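Local coordinates for protein beta-ketoacyl synthase (Burkholderia phymatum, PDB 4EWG) that probably catalyses the condensation of acyl chains with malonyl-acyl carrier protein, as a 3-oxoacyl-[acyl-carrier-protein] synthase of the thiolase-like superfamily, at residues A[80-89]-A[236-244]; A[100-111]-A[155-166]. All blocks are in the same frame, centred on the assembly; numbering follows the deposited sequence.

Interaction 1. Residues A[80-89]-A[236-244]; sequences YAVRASELAL and GEGAATLVL
Tyr-80 and Glu-237 meet at one end of this helix-on-strand contact. The carboxylate oxygen OE1 lies in the plane of the phenol ring, at its edge, and receives the hydroxyl at 2.7 Å (Tyr-80 OH to Glu-237 OE1). The ring and carboxylate planes are 69° apart, and the hydroxyl meets OE1 from above the carboxylate plane. Leu-198 N also binds OE1, and Leu-57 N binds OE2; these backbone donors hold the acid in place although it is buried.

From there the helix presents alanines to the strand. Ala-239 CB lies 3.7 Å from Tyr-80 CB and 3.9 Å from Ala-84 CB, while Ala-88 CB reaches Val-243 CG2 at 3.9 Å. Such small side chains let the two short axes come within 6.7 Å, with a crossing angle of -35°.

Thr-241 sits midway. With OG1 opposite its carbonyl carbon (chi1 -57°), its hydroxyl faces the helix and lies 2.8 Å from Ser-85 OG. Ser-85 OG itself donates to Ala-81 O at 2.8 Å, reaching that carbonyl from the face opposite the helical N-H of Ser-85.

Leu-242, directed away from helix 76-92, and Leu-244 pack on helix 170-183. Helix 76-92 and helix 170-183 thus sandwich strand 238-246, giving three of the layers of the five-layered alpha/beta/alpha/beta/alpha thiolase fold.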
loop_
_atom_site.group_PDB
_atom_site.type_symbol
_atom_site.label_atom_id
_atom_site.label_comp_id
_atom_site.label_asym_id
_atom_site.label_seq_id
_atom_site.Cartn_x
_atom_site.Cartn_y
_atom_site.Cartn_z
ATOM N N TYR A 80 -1.992 10.572 14.514
ATOM C CA TYR A 80 -3.353 10.935 14.056
ATOM C C TYR A 80 -4.162 9.663 13.763
ATOM O O TYR A 80 -5.299 9.527 14.180
ATOM C CB TYR A 80 -3.315 11.755 12.792
ATOM C CG TYR A 80 -2.595 13.104 12.842
ATOM C CD1 TYR A 80 -2.151 13.683 14.026
ATOM C CD2 TYR A 80 -2.372 13.800 11.660
ATOM C CE1 TYR A 80 -1.519 14.922 14.029
ATOM C CE2 TYR A 80 -1.738 15.029 11.657
ATOM C CZ TYR A 80 -1.324 15.587 12.838
ATOM O OH TYR A 80 -0.692 16.840 12.781
ATOM N N ALA A 81 -3.530 8.736 13.048
ATOM C CA ALA A 81 -4.178 7.507 12.596
ATOM C C ALA A 81 -4.657 6.703 13.820
ATOM O O ALA A 81 -5.795 6.255 13.858
ATOM C CB ALA A 81 -3.212 6.679 11.753
ATOM N N VAL A 82 -3.768 6.547 14.811
ATOM C CA VAL A 82 -4.086 5.804 16.022
ATOM C C VAL A 82 -5.198 6.489 16.842
ATOM O O VAL A 82 -6.136 5.847 17.281
ATOM C CB VAL A 82 -2.843 5.582 16.881
ATOM C CG1 VAL A 82 -3.224 4.994 18.230
ATOM C CG2 VAL A 82 -1.859 4.656 16.161
ATOM N N ARG A 83 -5.150 7.807 16.926
ATOM C CA ARG A 83 -6.150 8.527 17.673
ATOM C C ARG A 83 -7.527 8.398 17.009
ATOM O O ARG A 83 -8.527 8.176 17.681
ATOM C CB ARG A 83 -5.739 9.992 17.809
ATOM C CG ARG A 83 -6.742 10.850 18.556
ATOM C CD ARG A 83 -7.071 10.263 19.907
ATOM N NE ARG A 83 -7.929 11.158 20.661
ATOM C CZ ARG A 83 -8.670 10.795 21.695
ATOM N NH1 ARG A 83 -8.679 9.531 22.092
ATOM N NH2 ARG A 83 -9.424 11.694 22.335
ATOM N N ALA A 84 -7.555 8.544 15.673
ATOM C CA ALA A 84 -8.761 8.338 14.874
ATOM C C ALA A 84 -9.366 6.988 15.136
ATOM O O ALA A 84 -10.591 6.846 15.314
ATOM C CB ALA A 84 -8.442 8.470 13.389
ATOM N N SER A 85 -8.498 5.987 15.146
ATOM C CA SER A 85 -8.934 4.629 15.209
ATOM C C SER A 85 -9.429 4.327 16.621
ATOM O O SER A 85 -10.402 3.594 16.783
ATOM C CB SER A 85 -7.785 3.708 14.800
ATOM O OG SER A 85 -7.361 3.972 13.489
ATOM N N GLU A 86 -8.769 4.917 17.622
ATOM C CA GLU A 86 -9.186 4.860 19.012
ATOM C C GLU A 86 -10.585 5.439 19.225
ATOM O O GLU A 86 -11.400 4.846 19.921
ATOM C CB GLU A 86 -8.196 5.619 19.897
ATOM C CG GLU A 86 -8.465 5.553 21.406
ATOM C CD GLU A 86 -7.413 6.331 22.209
ATOM O OE1 GLU A 86 -6.774 5.779 23.117
ATOM O OE2 GLU A 86 -7.201 7.532 21.913
ATOM N N LEU A 87 -10.853 6.586 18.617
ATOM C CA LEU A 87 -12.162 7.186 18.716
ATOM C C LEU A 87 -13.217 6.256 18.050
ATOM O O LEU A 87 -14.291 6.021 18.613
ATOM C CB LEU A 87 -12.164 8.587 18.084
ATOM C CG LEU A 87 -11.408 9.627 18.922
ATOM C CD1 LEU A 87 -10.889 10.818 18.118
ATOM C CD2 LEU A 87 -12.233 10.095 20.132
ATOM N N ALA A 88 -12.877 5.710 16.885
ATOM C CA ALA A 88 -13.814 4.887 16.116
ATOM C C ALA A 88 -14.115 3.591 16.837
ATOM O O ALA A 88 -15.250 3.143 16.849
ATOM C CB ALA A 88 -13.273 4.591 14.742
ATOM N N LEU A 89 -13.088 2.979 17.405
ATOM C CA LEU A 89 -13.280 1.800 18.227
ATOM C C LEU A 89 -14.168 2.066 19.445
ATOM O O LEU A 89 -15.046 1.257 19.756
ATOM C CB LEU A 89 -11.954 1.265 18.694
ATOM C CG LEU A 89 -11.190 0.482 17.668
ATOM C CD1 LEU A 89 -9.798 0.287 18.259
ATOM C CD2 LEU A 89 -11.894 -0.835 17.389
ATOM N N GLY A 236 -4.416 20.272 3.613
ATOM C CA GLY A 236 -4.767 20.090 5.012
ATOM C C GLY A 236 -4.144 18.835 5.594
ATOM O O GLY A 236 -3.158 18.298 5.051
ATOM N N GLU A 237 -4.698 18.379 6.716
ATOM C CA GLU A 237 -4.155 17.222 7.424
ATOM C C GLU A 237 -5.173 16.576 8.346
ATOM O O GLU A 237 -6.296 17.098 8.521
ATOM C CB GLU A 237 -2.908 17.632 8.214
ATOM C CG GLU A 237 -3.147 18.625 9.347
ATOM C CD GLU A 237 -1.936 18.851 10.221
ATOM O OE1 GLU A 237 -1.131 17.964 10.329
ATOM O OE2 GLU A 237 -1.769 19.931 10.828
ATOM N N GLY A 238 -4.766 15.475 8.976
ATOM C CA GLY A 238 -5.592 14.782 9.985
ATOM C C GLY A 238 -5.694 13.282 9.722
ATOM O O GLY A 238 -4.826 12.686 9.063
ATOM N N ALA A 239 -6.776 12.682 10.224
ATOM C CA ALA A 239 -7.057 11.277 9.991
ATOM C C ALA A 239 -8.495 10.986 10.263
ATOM O O ALA A 239 -9.173 11.719 10.995
ATOM C CB ALA A 239 -6.182 10.400 10.890
ATOM N N ALA A 240 -8.951 9.863 9.727
ATOM C CA ALA A 240 -10.322 9.400 9.953
ATOM C C ALA A 240 -10.315 7.866 9.816
ATOM O O ALA A 240 -9.604 7.309 8.962
ATOM C CB ALA A 240 -11.312 10.051 8.966
ATOM N N THR A 241 -11.052 7.206 10.697
ATOM C CA THR A 241 -11.145 5.773 10.689
ATOM C C THR A 241 -12.618 5.369 10.742
ATOM O O THR A 241 -13.405 5.915 11.555
ATOM C CB THR A 241 -10.443 5.156 11.914
ATOM O OG1 THR A 241 -9.062 5.559 11.957
ATOM C CG2 THR A 241 -10.517 3.607 11.859
ATOM N N LEU A 242 -12.975 4.385 9.925
ATOM C CA LEU A 242 -14.262 3.700 10.071
ATOM C C LEU A 242 -14.037 2.264 10.554
ATOM O O LEU A 242 -13.058 1.586 10.155
ATOM C CB LEU A 242 -15.029 3.671 8.771
ATOM C CG LEU A 242 -15.268 4.970 8.030
ATOM C CD1 LEU A 242 -15.931 4.652 6.678
ATOM C CD2 LEU A 242 -16.156 5.850 8.878
ATOM N N VAL A 243 -14.922 1.814 11.448
ATOM C CA VAL A 243 -14.969 0.408 11.843
ATOM C C VAL A 243 -15.996 -0.280 10.905
ATOM O O VAL A 243 -17.180 0.019 10.929
ATOM C CB VAL A 243 -15.383 0.220 13.312
ATOM C CG1 VAL A 243 -15.522 -1.253 13.610
ATOM C CG2 VAL A 243 -14.389 0.888 14.271
ATOM N N LEU A 244 -15.519 -1.168 10.076
ATOM C CA LEU A 244 -16.381 -1.946 9.201
ATOM C C LEU A 244 -16.578 -3.273 9.877
ATOM O O LEU A 244 -15.660 -3.789 10.541
ATOM C CB LEU A 244 -15.727 -2.186 7.823
ATOM C CG LEU A 244 -15.774 -1.104 6.736
ATOM C CD1 LEU A 244 -15.213 0.207 7.274
ATOM C CD2 LEU A 244 -14.968 -1.570 5.513
#

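Interaction 2. Residues A[100-111]-A[155-166]; sequences ISDGRMGVAYGS and WDLKGRIVPTSS
Gly-106 and Gly-159 face each other with their CA atoms only 4.0 Å apart, closer than the bridged pairs of the parallel ladder that follows. The pairing is imperfect here: Gly-159 N reaches Met-105 O by a weak bond at an N-H...O angle of 121°. Just before it, water 1 fills the role of backbone partners, donating to the carbonyls of Ile-100 and Met-105 and accepting from the N-H groups of Gly-103 and Lys-158.

Beyond the glycines a parallel ladder runs on. Val-107 N binds Arg-160 O at 2.9 Å, and Val-162 N binds Val-107 O at 2.8 Å, the latter in the carbonyl plane, with an N-H...O angle of 168°. Tyr-109 N to Val-162 O is longer at 3.3 Å, and Thr-164 N binds Tyr-109 O. Ser-165 OG then takes over from the backbone, accepting Ser-111 N at 3.0 Å while also bonded to Pro-144 O.

Leu-157 carries the apolar part. With CG opposite the carbonyl carbon (chi1 -57°), CD1 presses on Val-107 CG2 at 3.5 Å, the side chains crossing at about a right angle, and CD2 lies against Ile-100 CG1; Met-105 SD touches both methyls.

At the outer end Ser-101 is gripped twice. Its OG meets Trp-155 O at 2.8 Å, almost straight on, and its carbonyl takes Lys-158 NZ at 2.9 Å from above the carbonyl plane. The same ammonium binds Asp-156 O.

Strand 161-163 is the outermost of its sheet within this chain, yet on its other edge Ile-161 O accepts Gln-173 and Tyr-177 of the second subunit, and Arg-160 bridges to Glu-180 of that subunit, so the contact lies at the dimer interface.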
loop_
_atom_site.group_PDB
_atom_site.type_symbol
_atom_site.label_atom_id
_atom_site.label_comp_id
_atom_site.label_asym_id
_atom_site.label_seq_id
_atom_site.Cartn_x
_atom_site.Cartn_y
_atom_site.Cartn_z
ATOM N N ILE A 100 -11.115 -8.362 20.019
ATOM C CA ILE A 100 -10.811 -7.848 18.670
ATOM C C ILE A 100 -9.380 -8.216 18.230
ATOM O O ILE A 100 -9.095 -8.240 17.044
ATOM C CB ILE A 100 -11.025 -6.321 18.533
ATOM C CG1 ILE A 100 -9.993 -5.509 19.301
ATOM C CG2 ILE A 100 -12.408 -5.907 19.047
ATOM C CD1 ILE A 100 -10.165 -4.018 19.172
ATOM N N SER A 101 -8.521 -8.532 19.189
ATOM C CA SER A 101 -7.142 -8.904 18.940
ATOM C C SER A 101 -6.901 -10.310 18.564
ATOM O O SER A 101 -5.765 -10.658 18.282
ATOM C CB SER A 101 -6.345 -8.651 20.209
ATOM O OG SER A 101 -6.555 -7.313 20.600
ATOM N N ASP A 102 -7.952 -11.112 18.476
ATOM C CA ASP A 102 -7.783 -12.553 18.288
ATOM C C ASP A 102 -7.630 -12.977 16.825
ATOM O O ASP A 102 -7.723 -14.164 16.546
ATOM C CB ASP A 102 -8.949 -13.330 18.929
ATOM C CG ASP A 102 -10.198 -13.319 18.086
ATOM O OD1 ASP A 102 -10.228 -12.711 16.982
ATOM O OD2 ASP A 102 -11.183 -13.913 18.519
ATOM N N GLY A 103 -7.407 -12.027 15.905
ATOM C CA GLY A 103 -7.237 -12.353 14.492
ATOM C C GLY A 103 -8.470 -12.041 13.657
ATOM O O GLY A 103 -8.401 -12.088 12.442
ATOM N N ARG A 104 -9.577 -11.660 14.302
ATOM C CA ARG A 104 -10.837 -11.433 13.635
ATOM C C ARG A 104 -10.898 -10.056 13.021
ATOM O O ARG A 104 -11.733 -9.799 12.160
ATOM C CB ARG A 104 -12.004 -11.525 14.622
ATOM C CG ARG A 104 -12.184 -10.305 15.552
ATOM C CD ARG A 104 -13.476 -10.383 16.376
ATOM N NE ARG A 104 -13.375 -11.418 17.393
ATOM C CZ ARG A 104 -14.400 -11.962 18.048
ATOM N NH1 ARG A 104 -15.651 -11.576 17.818
ATOM N NH2 ARG A 104 -14.164 -12.910 18.946
ATOM N N MET A 105 -10.080 -9.148 13.543
ATOM C CA MET A 105 -10.045 -7.779 13.071
ATOM C C MET A 105 -8.716 -7.477 12.411
ATOM O O MET A 105 -7.681 -7.772 12.966
ATOM C CB MET A 105 -10.249 -6.804 14.227
ATOM C CG MET A 105 -10.187 -5.355 13.785
ATOM S SD MET A 105 -10.412 -4.158 15.091
ATOM C CE MET A 105 -12.184 -4.331 15.434
ATOM N N GLY A 106 -8.774 -6.832 11.248
ATOM C CA GLY A 106 -7.579 -6.421 10.490
ATOM C C GLY A 106 -7.558 -4.920 10.280
ATOM O O GLY A 106 -8.369 -4.179 10.855
ATOM N N VAL A 107 -6.600 -4.454 9.497
ATOM C CA VAL A 107 -6.401 -3.030 9.318
ATOM C C VAL A 107 -6.092 -2.680 7.868
ATOM O O VAL A 107 -5.217 -3.289 7.250
ATOM C CB VAL A 107 -5.249 -2.497 10.200
ATOM C CG1 VAL A 107 -5.035 -0.996 9.919
ATOM C CG2 VAL A 107 -5.526 -2.792 11.667
ATOM N N ALA A 108 -6.834 -1.733 7.320
ATOM C CA ALA A 108 -6.517 -1.164 6.030
ATOM C C ALA A 108 -6.283 0.333 6.244
ATOM O O ALA A 108 -7.117 1.035 6.839
ATOM C CB ALA A 108 -7.646 -1.414 5.032
ATOM N N TYR A 109 -5.128 0.822 5.799
ATOM C CA TYR A 109 -4.771 2.221 6.059
ATOM C C TYR A 109 -3.629 2.673 5.168
ATOM O O TYR A 109 -2.786 1.862 4.768
ATOM C CB TYR A 109 -4.301 2.378 7.529
ATOM C CG TYR A 109 -4.965 3.468 8.286
ATOM C CD1 TYR A 109 -4.493 4.808 8.221
ATOM C CD2 TYR A 109 -6.084 3.204 9.077
ATOM C CE1 TYR A 109 -5.126 5.830 8.935
ATOM C CE2 TYR A 109 -6.712 4.228 9.799
ATOM C CZ TYR A 109 -6.239 5.524 9.720
ATOM O OH TYR A 109 -6.893 6.510 10.414
ATOM N N GLY A 110 -3.572 3.971 4.921
ATOM C CA GLY A 110 -2.421 4.530 4.257
ATOM C C GLY A 110 -2.312 6.034 4.342
ATOM O O GLY A 110 -3.165 6.704 4.934
ATOM N N SER A 111 -1.240 6.548 3.741
ATOM C CA SER A 111 -0.962 7.971 3.718
ATOM C C SER A 111 -0.086 8.263 2.517
ATOM O O SER A 111 0.471 7.345 1.926
ATOM C CB SER A 111 -0.239 8.404 5.011
ATOM O OG SER A 111 0.958 7.694 5.194
ATOM N N TRP A 155 -3.385 -2.089 18.994
ATOM C CA TRP A 155 -4.375 -2.942 19.664
ATOM C C TRP A 155 -4.023 -4.386 19.541
ATOM O O TRP A 155 -4.846 -5.264 19.714
ATOM C CB TRP A 155 -5.774 -2.658 19.127
ATOM C CG TRP A 155 -6.329 -1.323 19.652
ATOM C CD1 TRP A 155 -7.000 -1.095 20.828
ATOM C CD2 TRP A 155 -6.235 -0.039 19.027
ATOM N NE1 TRP A 155 -7.328 0.228 20.959
ATOM C CE2 TRP A 155 -6.888 0.910 19.922
ATOM C CE3 TRP A 155 -5.672 0.419 17.865
ATOM C CZ2 TRP A 155 -6.975 2.243 19.631
ATOM C CZ3 TRP A 155 -5.752 1.759 17.591
ATOM C CH2 TRP A 155 -6.405 2.656 18.459
ATOM N N ASP A 156 -2.762 -4.641 19.247
ATOM C CA ASP A 156 -2.283 -5.983 19.209
ATOM C C ASP A 156 -3.066 -6.827 18.227
ATOM O O ASP A 156 -3.270 -8.020 18.449
ATOM C CB ASP A 156 -2.431 -6.569 20.624
ATOM C CG ASP A 156 -1.624 -7.753 20.826
ATOM O OD1 ASP A 156 -0.392 -7.609 20.814
ATOM O OD2 ASP A 156 -2.192 -8.860 21.006
ATOM N N LEU A 157 -3.509 -6.221 17.134
ATOM C CA LEU A 157 -4.400 -6.914 16.194
ATOM C C LEU A 157 -3.612 -7.945 15.389
ATOM O O LEU A 157 -2.413 -7.791 15.177
ATOM C CB LEU A 157 -5.095 -5.926 15.266
ATOM C CG LEU A 157 -5.917 -4.826 15.950
ATOM C CD1 LEU A 157 -6.475 -3.855 14.877
ATOM C CD2 LEU A 157 -7.028 -5.420 16.782
ATOM N N LYS A 158 -4.296 -9.023 14.997
ATOM C CA LYS A 158 -3.642 -10.161 14.388
ATOM C C LYS A 158 -4.291 -10.552 13.086
ATOM O O LYS A 158 -4.016 -11.608 12.560
ATOM C CB LYS A 158 -3.574 -11.354 15.389
ATOM C CG LYS A 158 -2.671 -11.062 16.594
ATOM C CD LYS A 158 -2.803 -12.048 17.774
ATOM C CE LYS A 158 -2.243 -11.463 19.086
ATOM N NZ LYS A 158 -3.262 -10.624 19.796
ATOM N N GLY A 159 -5.118 -9.655 12.538
ATOM C CA GLY A 159 -5.720 -9.841 11.243
ATOM C C GLY A 159 -4.827 -9.347 10.117
ATOM O O GLY A 159 -3.662 -8.967 10.320
ATOM N N ARG A 160 -5.359 -9.347 8.905
ATOM C CA ARG A 160 -4.551 -8.963 7.750
ATOM C C ARG A 160 -4.389 -7.463 7.709
ATOM O O ARG A 160 -5.280 -6.718 8.143
ATOM C CB ARG A 160 -5.069 -9.513 6.436
ATOM C CG ARG A 160 -6.564 -9.542 6.262
ATOM C CD ARG A 160 -6.962 -9.857 4.817
ATOM N NE ARG A 160 -6.612 -11.211 4.417
ATOM C CZ ARG A 160 -6.813 -11.719 3.190
ATOM N NH1 ARG A 160 -7.349 -10.983 2.230
ATOM N NH2 ARG A 160 -6.479 -12.973 2.919
ATOM N N ILE A 161 -3.199 -7.026 7.268
ATOM C CA ILE A 161 -2.896 -5.626 7.040
ATOM C C ILE A 161 -2.951 -5.397 5.514
ATOM O O ILE A 161 -2.260 -6.074 4.722
ATOM C CB ILE A 161 -1.538 -5.194 7.683
ATOM C CG1 ILE A 161 -1.621 -5.234 9.218
ATOM C CG2 ILE A 161 -1.165 -3.781 7.261
ATOM C CD1 ILE A 161 -0.287 -5.045 9.962
ATOM N N VAL A 162 -3.853 -4.494 5.118
ATOM C CA VAL A 162 -4.009 -4.086 3.770
ATOM C C VAL A 162 -3.468 -2.655 3.653
ATOM O O VAL A 162 -4.136 -1.690 3.976
ATOM C CB VAL A 162 -5.482 -4.110 3.346
ATOM C CG1 VAL A 162 -5.578 -3.772 1.863
ATOM C CG2 VAL A 162 -6.117 -5.465 3.683
ATOM N N PRO A 163 -2.259 -2.521 3.165
ATOM C CA PRO A 163 -1.655 -1.186 3.100
ATOM C C PRO A 163 -2.275 -0.500 1.923
ATOM O O PRO A 163 -2.289 -1.087 0.848
ATOM C CB PRO A 163 -0.146 -1.494 2.928
ATOM C CG PRO A 163 -0.117 -2.811 2.246
ATOM C CD PRO A 163 -1.387 -3.557 2.579
ATOM N N THR A 164 -2.933 0.635 2.126
ATOM C CA THR A 164 -3.518 1.380 1.005
ATOM C C THR A 164 -2.906 2.764 0.919
ATOM O O THR A 164 -3.593 3.763 0.917
ATOM C CB THR A 164 -5.029 1.470 1.187
ATOM O OG1 THR A 164 -5.318 2.106 2.436
ATOM C CG2 THR A 164 -5.629 0.055 1.188
ATOM N N SER A 165 -1.587 2.826 0.891
ATOM C CA SER A 165 -0.909 4.131 0.759
ATOM C C SER A 165 -0.847 4.535 -0.707
ATOM O O SER A 165 0.050 4.100 -1.459
ATOM C CB SER A 165 0.459 4.127 1.410
ATOM O OG SER A 165 0.335 4.192 2.811
ATOM N N SER A 166 -1.839 5.337 -1.120
ATOM C CA SER A 166 -2.001 5.725 -2.547
ATOM C C SER A 166 -2.321 7.206 -2.636
ATOM O O SER A 166 -3.245 7.635 -3.334
ATOM C CB SER A 166 -3.109 4.891 -3.183
ATOM O OG SER A 166 -4.286 4.848 -2.386
HETATM O O HOH W 1 -7.333 -9.301 15.354
HETATM O O HOH W 2 -0.231 1.377 4.386
#

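In the fold
Interactions 1 and 2 reach the same sheet, their centres 13 Å apart, with strand 189-196 lying between strands 105-110 and 238-246. Along the chain, interaction 2 is nested within the loop that interaction 1 closes. Tyr-109 joins them directly: its OH lies 2.8 Å from Thr-241 OG1 and 3.2 Å from Ala-240 O, both probable hydrogen bonds. A second junction is apolar, Leu-89 CD1 packing 3.4 Å from Trp-155 CE2. Both contacts also approach His-249, a calcium ligand seen in this protein although no metal is bound to this chain: its side chain is about 8 Å from that of Val-243 and about 7 Å from that of Ile-100.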